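Local coordinates for protein phosphoribosylaminoimidazole-succinocarboxamide synthase (Saccharomyces cerevisiae, PDB 1OBD) that joins aspartate to the imidazole ribotide CAIR at the expense of ATP, forming SAICAR in de novo purine biosynthesis, at residues A[211-216]-A[241-246]. Numbering follows the deposited sequence.
Sequences IIIADT and SRFWNG. With SO4 (sulfate ion), chain C.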
ATOM      1  N   ILE A 211       9.417 -12.969  -3.209  1.00 18.31           N
ATOM      2  CA  ILE A 211       9.285 -11.742  -2.447  1.00 17.46           C
ATOM      3  C   ILE A 211       8.659 -12.034  -1.091  1.00 16.97           C
ATOM      4  O   ILE A 211       7.628 -12.651  -1.027  1.00 16.49           O
ATOM      5  CB  ILE A 211       8.392 -10.793  -3.226  1.00 17.69           C
ATOM      6  CG1 ILE A 211       9.074 -10.430  -4.550  1.00 20.12           C
ATOM      7  CG2 ILE A 211       8.085  -9.563  -2.394  1.00 18.39           C
ATOM      8  CD1 ILE A 211       8.288  -9.489  -5.418  1.00 21.36           C
ATOM      9  N   ILE A 212       9.287 -11.566  -0.025  1.00 15.85           N
ATOM     10  CA  ILE A 212       8.729 -11.648   1.313  1.00 15.76           C
ATOM     11  C   ILE A 212       8.020 -10.381   1.633  1.00 14.77           C
ATOM     12  O   ILE A 212       8.627  -9.319   1.667  1.00 16.32           O
ATOM     13  CB  ILE A 212       9.770 -11.942   2.400  1.00 16.78           C
ATOM     14  CG1 ILE A 212      10.411 -13.299   2.150  1.00 19.57           C
ATOM     15  CG2 ILE A 212       9.141 -11.869   3.802  1.00 18.64           C
ATOM     16  CD1 ILE A 212      11.632 -13.583   2.980  1.00 21.38           C
ATOM     17  N   ILE A 213       6.719 -10.478   1.859  1.00 16.23           N
ATOM     18  CA  ILE A 213       5.922  -9.325   2.307  1.00 15.39           C
ATOM     19  C   ILE A 213       5.860  -9.424   3.828  1.00 15.12           C
ATOM     20  O   ILE A 213       5.098 -10.238   4.376  1.00 16.07           O
ATOM     21  CB  ILE A 213       4.532  -9.310   1.667  1.00 15.61           C
ATOM     22  CG1 ILE A 213       4.674  -9.319   0.157  1.00 16.73           C
ATOM     23  CG2 ILE A 213       3.776  -8.070   2.115  1.00 15.49           C
ATOM     24  CD1 ILE A 213       3.320  -9.437  -0.657  1.00 16.97           C
ATOM     25  N   ALA A 214       6.713  -8.642   4.496  1.00 13.95           N
ATOM     26  CA  ALA A 214       6.908  -8.787   5.937  1.00 14.95           C
ATOM     27  C   ALA A 214       5.694  -8.341   6.729  1.00 13.66           C
ATOM     28  O   ALA A 214       5.418  -8.885   7.802  1.00 14.41           O
ATOM     29  CB  ALA A 214       8.132  -8.047   6.365  1.00 15.49           C
ATOM     30  N   ASP A 215       4.990  -7.350   6.199  1.00 13.01           N
ATOM     31  CA  ASP A 215       3.832  -6.791   6.835  1.00 12.96           C
ATOM     32  C   ASP A 215       3.104  -5.983   5.784  1.00 12.87           C
ATOM     33  O   ASP A 215       3.664  -5.680   4.733  1.00 13.66           O
ATOM     34  CB  ASP A 215       4.178  -5.961   8.074  1.00 13.47           C
ATOM     35  CG  ASP A 215       5.177  -4.911   7.808  1.00 15.51           C
ATOM     36  OD1 ASP A 215       6.269  -4.947   8.440  1.00 16.88           O
ATOM     37  OD2 ASP A 215       4.931  -4.014   7.001  1.00 17.57           O
ATOM     38  N   THR A 216       1.864  -5.652   6.059  1.00 12.92           N
ATOM     39  CA  THR A 216       1.077  -4.843   5.170  1.00 12.23           C
ATOM     40  C   THR A 216       0.051  -4.044   5.958  1.00 12.24           C
ATOM     41  O   THR A 216      -0.369  -4.452   7.040  1.00 13.64           O
ATOM     42  CB  THR A 216       0.420  -5.703   4.106  1.00 13.28           C
ATOM     43  OG1 THR A 216       0.035  -4.879   2.999  1.00 13.94           O
ATOM     44  CG2 THR A 216      -0.874  -6.383   4.559  1.00 13.62           C
ATOM     45  N   SER A 241       3.256  -1.775   2.211  1.00 12.86           N
ATOM     46  CA  SER A 241       3.791  -3.013   2.759  1.00 12.93           C
ATOM     47  C   SER A 241       5.292  -2.938   2.821  1.00 13.23           C
ATOM     48  O   SER A 241       5.921  -2.133   2.126  1.00 16.06           O
ATOM     49  CB  SER A 241       3.466  -4.193   1.862  1.00 12.38           C
ATOM     50  OG  SER A 241       2.151  -4.162   1.347  1.00 13.83           O
ATOM     51  N   ARG A 242       5.869  -3.785   3.645  1.00 13.55           N
ATOM     52  CA  ARG A 242       7.319  -3.973   3.672  1.00 14.46           C
ATOM     53  C   ARG A 242       7.696  -5.132   2.795  1.00 14.57           C
ATOM     54  O   ARG A 242       7.486  -6.290   3.156  1.00 15.95           O
ATOM     55  CB  ARG A 242       7.769  -4.187   5.094  1.00 16.10           C
ATOM     56  CG  ARG A 242       9.196  -4.258   5.354  1.00 19.80           C
ATOM     57  CD  ARG A 242       9.466  -4.159   6.833  1.00 20.97           C
ATOM     58  NE  ARG A 242       9.600  -2.803   7.358  1.00 22.82           N
ATOM     59  CZ  ARG A 242       8.883  -2.221   8.295  1.00 21.78           C
ATOM     60  NH1 ARG A 242       9.162  -0.996   8.663  1.00 24.87           N
ATOM     61  NH2 ARG A 242       7.861  -2.834   8.890  1.00 22.52           N
ATOM     62  N   PHE A 243       8.191  -4.856   1.599  1.00 14.09           N
ATOM     63  CA  PHE A 243       8.709  -5.880   0.721  1.00 14.43           C
ATOM     64  C   PHE A 243      10.203  -6.084   0.962  1.00 14.11           C
ATOM     65  O   PHE A 243      10.979  -5.137   1.048  1.00 14.81           O
ATOM     66  CB  PHE A 243       8.561  -5.504  -0.752  1.00 13.88           C
ATOM     67  CG  PHE A 243       7.164  -5.695  -1.373  1.00 14.04           C
ATOM     68  CD1 PHE A 243       5.989  -5.584  -0.649  1.00 14.06           C
ATOM     69  CD2 PHE A 243       7.077  -5.954  -2.710  1.00 13.91           C
ATOM     70  CE1 PHE A 243       4.738  -5.755  -1.301  1.00 14.35           C
ATOM     71  CE2 PHE A 243       5.856  -6.110  -3.327  1.00 13.91           C
ATOM     72  CZ  PHE A 243       4.700  -6.007  -2.606  1.00 14.36           C
ATOM     73  N   TRP A 244      10.561  -7.344   1.015  1.00 15.19           N
ATOM     74  CA  TRP A 244      11.949  -7.811   1.124  1.00 15.17           C
ATOM     75  C   TRP A 244      12.289  -8.751  -0.017  1.00 15.78           C
ATOM     76  O   TRP A 244      11.444  -9.497  -0.502  1.00 16.19           O
ATOM     77  CB  TRP A 244      12.134  -8.598   2.400  1.00 15.84           C
ATOM     78  CG  TRP A 244      12.084  -7.816   3.664  1.00 14.66           C
ATOM     79  CD1 TRP A 244      12.288  -6.482   3.836  1.00 15.68           C
ATOM     80  CD2 TRP A 244      11.820  -8.348   4.948  1.00 15.21           C
ATOM     81  NE1 TRP A 244      12.169  -6.149   5.159  1.00 15.07           N
ATOM     82  CE2 TRP A 244      11.896  -7.291   5.865  1.00 15.17           C
ATOM     83  CE3 TRP A 244      11.557  -9.640   5.423  1.00 15.70           C
ATOM     84  CZ2 TRP A 244      11.689  -7.473   7.225  1.00 16.23           C
ATOM     85  CZ3 TRP A 244      11.365  -9.809   6.801  1.00 16.88           C
ATOM     86  CH2 TRP A 244      11.432  -8.734   7.656  1.00 15.95           C
ATOM     87  N   ASN A 245      13.563  -8.752  -0.409  1.00 16.53           N
ATOM     88  CA  ASN A 245      14.096  -9.725  -1.347  1.00 18.00           C
ATOM     89  C   ASN A 245      14.179 -11.081  -0.659  1.00 17.82           C
ATOM     90  O   ASN A 245      14.857 -11.214   0.357  1.00 18.06           O
ATOM     91  CB  ASN A 245      15.515  -9.317  -1.785  1.00 18.00           C
ATOM     92  CG  ASN A 245      15.611  -7.901  -2.349  1.00 18.66           C
ATOM     93  OD1 ASN A 245      16.126  -6.966  -1.702  1.00 22.07           O
ATOM     94  ND2 ASN A 245      15.140  -7.735  -3.560  1.00 20.10           N
ATOM     95  N   GLY A 246      13.473 -12.078  -1.181  1.00 20.00           N
ATOM     96  CA  GLY A 246      13.570 -13.430  -0.655  1.00 20.57           C
ATOM     97  C   GLY A 246      14.974 -14.008  -0.669  1.00 22.32           C
ATOM     98  O   GLY A 246      15.358 -14.696   0.256  1.00 21.91           O
TER
HETATM   99  S   SO4 C 308       6.317  -0.350  11.043  1.00 26.13           S
HETATM  100  O1  SO4 C 308       6.872   0.614  11.965  1.00 30.97           O
HETATM  101  O2  SO4 C 308       6.977  -1.624  11.297  1.00 28.01           O
HETATM  102  O3  SO4 C 308       4.883  -0.591  11.208  1.00 28.53           O
HETATM  103  O4  SO4 C 308       6.539   0.025   9.652  1.00 27.16           O
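The antiparallel hairpin formed by strands 211-223 and 228-245 brings Ile212 against Trp244 as a hydrogen-bonded pair, with Trp244 N 2.8 Å from Ile212 O and Ile212 N returning a bond to Trp244 O. Farther along, a beta bulge sets Ala214 and Asp215 together opposite Arg242. Ala214 N donates to Arg242 O (2.8 Å), and Arg242 N bonds Asp215 O. The kink, with helix-like backbone angles at Ala214, turns this methyl onto the Trp244 indole: CB sits 3.5 Å from the centroid of the six-membered ring, almost on its normal, a CH-pi contact. Ile212 CG2 touches the same ring at CE3 (3.7 Å). On the other face of the sheet, Ile213 CG1 lies over the Phe243 ring; Ile211, at the edge of this patch, brings CG2 obliquely to Phe243 CD2, and Leu299 of helix 282-300 packs against both Ile211 and Phe243. The Arg242 chain bends at chi3 (-87°), bringing NH2 back to the syn side of Asp215 OD1 at 2.7 Å in a salt bridge. Carboxylate and guanidinium planes stand nearly perpendicular (86°), yet OD1 stays close to the guanidinium plane. NH2 also bonds sulfate O2 (2.8 Å) and NH1 bonds O4; Ser128 and Arg122 hold the same ion, probably taken from the crystallisation liquor. A leucine in place of Arg242 would probably leave the Asp215 carboxylate without its charge partner and the sulfate less firmly held. The Ser241 side chain lies about 9 Å from a bound magnesium ion, so this end of the bulged antiparallel hairpin runs near the nucleotide site of SAICAR synthetase.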